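Local atomic coordinates of Two-component system sensor histidine kinase (Bacteroides thetaiotaomicron, PDB entry 3OTT), a protein that probably senses saccharides through its extracellular beta-propeller and beta-sandwich region and probably relays the signal as a histidine kinase and DNA-binding transcription regulator. Residues Q325-F339 with T600-G614. Sequence-based numbering, arbitrary orientation.
Sequences QFYSLFRDSKGFYWF and TSLLFDPKEDCVYLG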
loop_
_atom_site.group_PDB
_atom_site.type_symbol
_atom_site.label_atom_id
_atom_site.label_comp_id
_atom_site.label_asym_id
_atom_site.label_seq_id
_atom_site.Cartn_x
_atom_site.Cartn_y
_atom_site.Cartn_z
ATOM N N GLN B 325 11.895 -2.299 10.396
ATOM C CA GLN B 325 12.090 -2.993 11.669
ATOM C C GLN B 325 12.477 -1.960 12.754
ATOM O O GLN B 325 13.518 -1.297 12.662
ATOM C CB GLN B 325 13.199 -4.031 11.542
ATOM C CG GLN B 325 13.473 -4.808 12.869
ATOM C CD GLN B 325 12.494 -5.929 13.048
ATOM O OE1 GLN B 325 12.110 -6.576 12.075
ATOM N NE2 GLN B 325 12.075 -6.171 14.296
ATOM N N PHE B 326 11.664 -1.851 13.796
ATOM C CA PHE B 326 11.811 -0.764 14.761
ATOM C C PHE B 326 12.806 -1.048 15.846
ATOM O O PHE B 326 12.654 -2.063 16.563
ATOM C CB PHE B 326 10.439 -0.383 15.372
ATOM C CG PHE B 326 9.476 0.210 14.372
ATOM C CD1 PHE B 326 8.345 -0.473 14.007
ATOM C CD2 PHE B 326 9.713 1.456 13.802
ATOM C CE1 PHE B 326 7.468 0.079 13.085
ATOM C CE2 PHE B 326 8.841 2.012 12.859
ATOM C CZ PHE B 326 7.732 1.333 12.514
ATOM N N TYR B 327 13.842 -0.193 15.933
ATOM C CA TYR B 327 14.900 -0.313 16.935
ATOM C C TYR B 327 14.918 0.809 17.996
ATOM O O TYR B 327 15.500 0.648 19.076
ATOM C CB TYR B 327 16.304 -0.495 16.301
ATOM C CG TYR B 327 16.429 -1.792 15.487
ATOM C CD1 TYR B 327 16.413 -3.061 16.114
ATOM C CD2 TYR B 327 16.554 -1.758 14.113
ATOM C CE1 TYR B 327 16.549 -4.267 15.362
ATOM C CE2 TYR B 327 16.663 -2.955 13.347
ATOM C CZ TYR B 327 16.689 -4.190 13.988
ATOM O OH TYR B 327 16.797 -5.341 13.212
ATOM N N SER B 328 14.280 1.921 17.684
ATOM C CA SER B 328 14.189 3.068 18.598
ATOM C C SER B 328 12.802 3.661 18.491
ATOM O O SER B 328 12.320 4.007 17.393
ATOM C CB SER B 328 15.186 4.149 18.258
ATOM O OG SER B 328 16.470 3.603 18.145
ATOM N N LEU B 329 12.165 3.720 19.655
ATOM C CA LEU B 329 10.896 4.387 19.843
ATOM C C LEU B 329 11.159 5.496 20.859
ATOM O O LEU B 329 11.962 5.336 21.814
ATOM C CB LEU B 329 9.886 3.403 20.379
ATOM C CG LEU B 329 9.830 2.051 19.650
ATOM C CD1 LEU B 329 8.982 1.079 20.443
ATOM C CD2 LEU B 329 9.301 2.180 18.206
ATOM N N PHE B 330 10.548 6.649 20.591
ATOM C CA PHE B 330 10.710 7.830 21.389
ATOM C C PHE B 330 9.533 8.751 21.156
ATOM O O PHE B 330 9.001 8.844 20.066
ATOM C CB PHE B 330 12.025 8.527 21.043
ATOM C CG PHE B 330 12.417 9.599 22.038
ATOM C CD1 PHE B 330 13.031 9.255 23.250
ATOM C CD2 PHE B 330 12.166 10.972 21.756
ATOM C CE1 PHE B 330 13.395 10.277 24.189
ATOM C CE2 PHE B 330 12.502 11.986 22.671
ATOM C CZ PHE B 330 13.098 11.645 23.894
ATOM N N ARG B 331 9.087 9.405 22.195
ATOM C CA ARG B 331 8.078 10.457 22.060
ATOM C C ARG B 331 8.695 11.741 22.663
ATOM O O ARG B 331 9.160 11.736 23.800
ATOM C CB ARG B 331 6.802 10.067 22.827
ATOM C CG ARG B 331 5.592 10.889 22.439
ATOM C CD ARG B 331 4.521 10.847 23.447
ATOM N NE ARG B 331 3.320 11.460 22.916
ATOM C CZ ARG B 331 2.256 11.740 23.674
ATOM N NH1 ARG B 331 2.311 11.456 24.965
ATOM N NH2 ARG B 331 1.158 12.296 23.159
ATOM N N ASP B 332 8.712 12.843 21.904
ATOM C CA ASP B 332 9.382 14.024 22.383
ATOM C C ASP B 332 8.546 14.903 23.317
ATOM O O ASP B 332 7.344 14.692 23.488
ATOM C CB ASP B 332 10.031 14.821 21.240
ATOM C CG ASP B 332 9.045 15.468 20.356
ATOM O OD1 ASP B 332 7.862 15.618 20.746
ATOM O OD2 ASP B 332 9.463 15.830 19.233
ATOM N N SER B 333 9.213 15.884 23.907
ATOM C CA SER B 333 8.581 16.861 24.777
ATOM C C SER B 333 7.409 17.599 24.078
ATOM O O SER B 333 6.447 17.849 24.736
ATOM C CB SER B 333 9.621 17.805 25.414
ATOM O OG SER B 333 10.209 18.643 24.420
ATOM N N LYS B 334 7.445 17.863 22.761
ATOM C CA LYS B 334 6.252 18.367 22.042
ATOM C C LYS B 334 5.122 17.303 21.698
ATOM O O LYS B 334 4.076 17.666 21.157
ATOM C CB LYS B 334 6.610 19.091 20.748
ATOM C CG LYS B 334 7.656 20.199 20.791
ATOM C CD LYS B 334 8.454 20.213 19.448
ATOM C CE LYS B 334 9.220 21.521 19.213
ATOM N NZ LYS B 334 10.336 21.691 20.190
ATOM N N GLY B 335 5.335 16.021 21.999
ATOM C CA GLY B 335 4.316 15.011 21.802
ATOM C C GLY B 335 4.410 14.238 20.500
ATOM O O GLY B 335 3.616 13.312 20.273
ATOM N N PHE B 336 5.399 14.557 19.668
ATOM C CA PHE B 336 5.607 13.793 18.438
ATOM C C PHE B 336 6.139 12.413 18.796
ATOM O O PHE B 336 7.012 12.288 19.640
ATOM C CB PHE B 336 6.586 14.478 17.471
ATOM C CG PHE B 336 6.049 15.755 16.830
ATOM C CD1 PHE B 336 5.145 15.695 15.773
ATOM C CD2 PHE B 336 6.469 17.022 17.288
ATOM C CE1 PHE B 336 4.641 16.893 15.165
ATOM C CE2 PHE B 336 5.992 18.220 16.686
ATOM C CZ PHE B 336 5.076 18.151 15.634
ATOM N N TYR B 337 5.646 11.388 18.115
ATOM C CA TYR B 337 6.250 10.082 18.250
ATOM C C TYR B 337 7.307 9.952 17.191
ATOM O O TYR B 337 7.136 10.481 16.110
ATOM C CB TYR B 337 5.198 8.989 18.059
ATOM C CG TYR B 337 4.143 9.007 19.121
ATOM C CD1 TYR B 337 3.019 9.833 19.028
ATOM C CD2 TYR B 337 4.259 8.165 20.229
ATOM C CE1 TYR B 337 2.027 9.804 20.044
ATOM C CE2 TYR B 337 3.320 8.138 21.205
ATOM C CZ TYR B 337 2.212 8.944 21.126
ATOM O OH TYR B 337 1.308 8.850 22.161
ATOM N N TRP B 338 8.402 9.256 17.520
ATOM C CA TRP B 338 9.498 9.040 16.610
ATOM C C TRP B 338 9.895 7.571 16.711
ATOM O O TRP B 338 10.529 7.158 17.699
ATOM C CB TRP B 338 10.697 9.875 17.009
ATOM C CG TRP B 338 10.552 11.357 16.856
ATOM C CD1 TRP B 338 10.206 12.268 17.824
ATOM C CD2 TRP B 338 10.831 12.110 15.681
ATOM N NE1 TRP B 338 10.211 13.543 17.304
ATOM C CE2 TRP B 338 10.587 13.471 15.987
ATOM C CE3 TRP B 338 11.215 11.763 14.379
ATOM C CZ2 TRP B 338 10.801 14.487 15.056
ATOM C CZ3 TRP B 338 11.385 12.740 13.474
ATOM C CH2 TRP B 338 11.205 14.102 13.815
ATOM N N PHE B 339 9.506 6.818 15.679
ATOM C CA PHE B 339 9.677 5.387 15.625
ATOM C C PHE B 339 10.574 5.115 14.408
ATOM O O PHE B 339 10.189 5.376 13.243
ATOM C CB PHE B 339 8.328 4.748 15.402
ATOM C CG PHE B 339 7.489 4.621 16.649
ATOM C CD1 PHE B 339 7.706 5.442 17.756
ATOM C CD2 PHE B 339 6.454 3.678 16.696
ATOM C CE1 PHE B 339 6.941 5.308 18.890
ATOM C CE2 PHE B 339 5.673 3.543 17.825
ATOM C CZ PHE B 339 5.933 4.382 18.948
ATOM N N THR B 600 12.001 -5.757 19.126
ATOM C CA THR B 600 13.394 -5.334 19.143
ATOM C C THR B 600 13.496 -3.892 19.665
ATOM O O THR B 600 14.569 -3.296 19.675
ATOM C CB THR B 600 13.969 -5.389 17.752
ATOM O OG1 THR B 600 12.999 -4.782 16.917
ATOM C CG2 THR B 600 14.209 -6.844 17.295
ATOM N N SER B 601 12.387 -3.377 20.181
ATOM C CA SER B 601 12.335 -2.006 20.672
ATOM C C SER B 601 11.271 -1.860 21.762
ATOM O O SER B 601 10.212 -2.462 21.651
ATOM C CB SER B 601 11.903 -1.112 19.480
ATOM O OG SER B 601 12.366 0.159 19.822
ATOM N N LEU B 602 11.516 -1.063 22.783
ATOM C CA LEU B 602 10.477 -0.837 23.833
ATOM C C LEU B 602 10.390 0.662 24.290
ATOM O O LEU B 602 11.419 1.335 24.370
ATOM C CB LEU B 602 10.692 -1.740 25.073
ATOM C CG LEU B 602 10.662 -3.283 25.001
ATOM C CD1 LEU B 602 11.382 -3.935 26.205
ATOM C CD2 LEU B 602 9.231 -3.906 24.861
ATOM N N LEU B 603 9.186 1.166 24.577
ATOM C CA LEU B 603 9.029 2.533 25.075
ATOM C C LEU B 603 7.864 2.627 26.051
ATOM O O LEU B 603 6.700 2.308 25.712
ATOM C CB LEU B 603 8.782 3.525 23.922
ATOM C CG LEU B 603 8.470 5.025 24.271
ATOM C CD1 LEU B 603 9.687 5.762 24.863
ATOM C CD2 LEU B 603 7.948 5.831 23.102
ATOM N N PHE B 604 8.169 3.078 27.267
ATOM C CA PHE B 604 7.142 3.426 28.224
ATOM C C PHE B 604 6.741 4.889 28.077
ATOM O O PHE B 604 7.587 5.758 28.210
ATOM C CB PHE B 604 7.687 3.225 29.625
ATOM C CG PHE B 604 6.703 3.569 30.710
ATOM C CD1 PHE B 604 5.378 3.162 30.635
ATOM C CD2 PHE B 604 7.120 4.292 31.840
ATOM C CE1 PHE B 604 4.437 3.500 31.674
ATOM C CE2 PHE B 604 6.195 4.630 32.863
ATOM C CZ PHE B 604 4.856 4.245 32.753
ATOM N N ASP B 605 5.459 5.157 27.814
ATOM C CA ASP B 605 4.904 6.532 27.835
ATOM C C ASP B 605 4.141 6.784 29.143
ATOM O O ASP B 605 3.028 6.286 29.312
ATOM C CB ASP B 605 3.971 6.818 26.645
ATOM C CG ASP B 605 3.598 8.356 26.518
ATOM O OD1 ASP B 605 4.350 9.268 26.990
ATOM O OD2 ASP B 605 2.549 8.642 25.898
ATOM N N PRO B 606 4.738 7.555 30.067
ATOM C CA PRO B 606 4.114 7.773 31.373
ATOM C C PRO B 606 2.792 8.531 31.273
ATOM O O PRO B 606 1.898 8.264 32.061
ATOM C CB PRO B 606 5.159 8.600 32.148
ATOM C CG PRO B 606 6.413 8.430 31.448
ATOM C CD PRO B 606 6.053 8.208 29.981
ATOM N N LYS B 607 2.665 9.450 30.311
ATOM C CA LYS B 607 1.403 10.193 30.106
ATOM C C LYS B 607 0.227 9.270 29.770
ATOM O O LYS B 607 -0.852 9.373 30.363
ATOM C CB LYS B 607 1.546 11.256 28.999
ATOM C CG LYS B 607 2.489 12.429 29.302
ATOM C CD LYS B 607 2.725 13.278 28.027
ATOM C CE LYS B 607 3.161 14.722 28.360
ATOM N NZ LYS B 607 4.638 14.822 28.608
ATOM N N GLU B 608 0.416 8.370 28.812
ATOM C CA GLU B 608 -0.715 7.532 28.395
ATOM C C GLU B 608 -0.818 6.254 29.214
ATOM O O GLU B 608 -1.619 5.381 28.899
ATOM C CB GLU B 608 -0.639 7.205 26.897
ATOM C CG GLU B 608 -0.576 8.419 25.971
ATOM C CD GLU B 608 -1.872 9.208 25.877
ATOM O OE1 GLU B 608 -2.972 8.636 26.153
ATOM O OE2 GLU B 608 -1.778 10.420 25.513
ATOM N N ASP B 609 0.030 6.133 30.236
ATOM C CA ASP B 609 0.235 4.864 30.947
ATOM C C ASP B 609 0.219 3.615 30.018
ATOM O O ASP B 609 -0.603 2.693 30.186
ATOM C CB ASP B 609 -0.811 4.741 32.061
ATOM C CG ASP B 609 -0.485 3.647 33.056
ATOM O OD1 ASP B 609 0.609 3.047 32.927
ATOM O OD2 ASP B 609 -1.343 3.385 33.952
ATOM N N CYS B 610 1.081 3.605 29.009
ATOM C CA CYS B 610 1.159 2.439 28.153
ATOM C C CYS B 610 2.576 2.176 27.627
ATOM O O CYS B 610 3.463 3.012 27.759
ATOM C CB CYS B 610 0.171 2.583 27.019
ATOM S SG CYS B 610 0.691 3.846 25.939
ATOM N N VAL B 611 2.773 0.987 27.060
ATOM C CA VAL B 611 4.074 0.530 26.545
ATOM C C VAL B 611 3.979 0.194 25.048
ATOM O O VAL B 611 3.085 -0.520 24.621
ATOM C CB VAL B 611 4.593 -0.703 27.330
ATOM C CG1 VAL B 611 5.973 -1.185 26.778
ATOM C CG2 VAL B 611 4.705 -0.377 28.804
ATOM N N TYR B 612 4.903 0.744 24.267
ATOM C CA TYR B 612 5.031 0.468 22.826
ATOM C C TYR B 612 6.093 -0.590 22.621
ATOM O O TYR B 612 7.208 -0.480 23.180
ATOM C CB TYR B 612 5.403 1.741 22.059
ATOM C CG TYR B 612 4.288 2.771 22.172
ATOM C CD1 TYR B 612 3.205 2.777 21.286
ATOM C CD2 TYR B 612 4.294 3.707 23.176
ATOM C CE1 TYR B 612 2.176 3.689 21.413
ATOM C CE2 TYR B 612 3.239 4.668 23.296
ATOM C CZ TYR B 612 2.197 4.627 22.433
ATOM O OH TYR B 612 1.192 5.550 22.577
ATOM N N LEU B 613 5.765 -1.594 21.809
ATOM C CA LEU B 613 6.676 -2.703 21.619
ATOM C C LEU B 613 6.986 -2.795 20.116
ATOM O O LEU B 613 6.129 -3.161 19.312
ATOM C CB LEU B 613 6.070 -3.980 22.168
ATOM C CG LEU B 613 5.675 -3.984 23.655
ATOM C CD1 LEU B 613 4.191 -3.597 23.916
ATOM C CD2 LEU B 613 5.972 -5.363 24.267
ATOM N N GLY B 614 8.178 -2.390 19.729
ATOM C CA GLY B 614 8.421 -2.182 18.302
ATOM C C GLY B 614 9.022 -3.424 17.746
ATOM O O GLY B 614 9.795 -4.112 18.415
#
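Thr600 OG1 is gripped twice: it gives its proton to Phe326 O at 2.8 Å and accepts a nearly straight bond (168°) from Gln325 NE2, lying in the plane of that amide. Two neighbouring blades of a beta-propeller meet here, with innermost strands 326-331 and 601-605 running almost parallel (12°); the second blade is closed by strand 310-313, which comes from far earlier in the chain. Thr600 CB also packs 3.7 Å from Tyr327 CE1, while the hydroxyl of Tyr327 hydrogen-bonds Gln127 NE2 of the second subunit. Thr600 and Ser601 share Gly614 in a classic beta bulge, and Phe326 CB packs against Gly614 CA. Further along the strands, Leu329 CB meets Leu603 CB at 3.7 Å, and Leu329 CD1 reaches Tyr612 CB. Tyr337 and Phe339 both turn an edge toward the ring of Tyr612 in offset edge-to-face pairs, with Phe339 CZ 3.9 Å from Tyr612 CD1. At the far end Arg331, stretched out from CG to NE, hydrogen-bonds Gly335 O through NE, and Tyr337 OH lies over one face of its guanidinium, offset toward the rim. Arg331 NH1 closes a salt bridge to Asp605 OD2 at 3.0 Å, the guanidinium and carboxylate planes standing 86° apart.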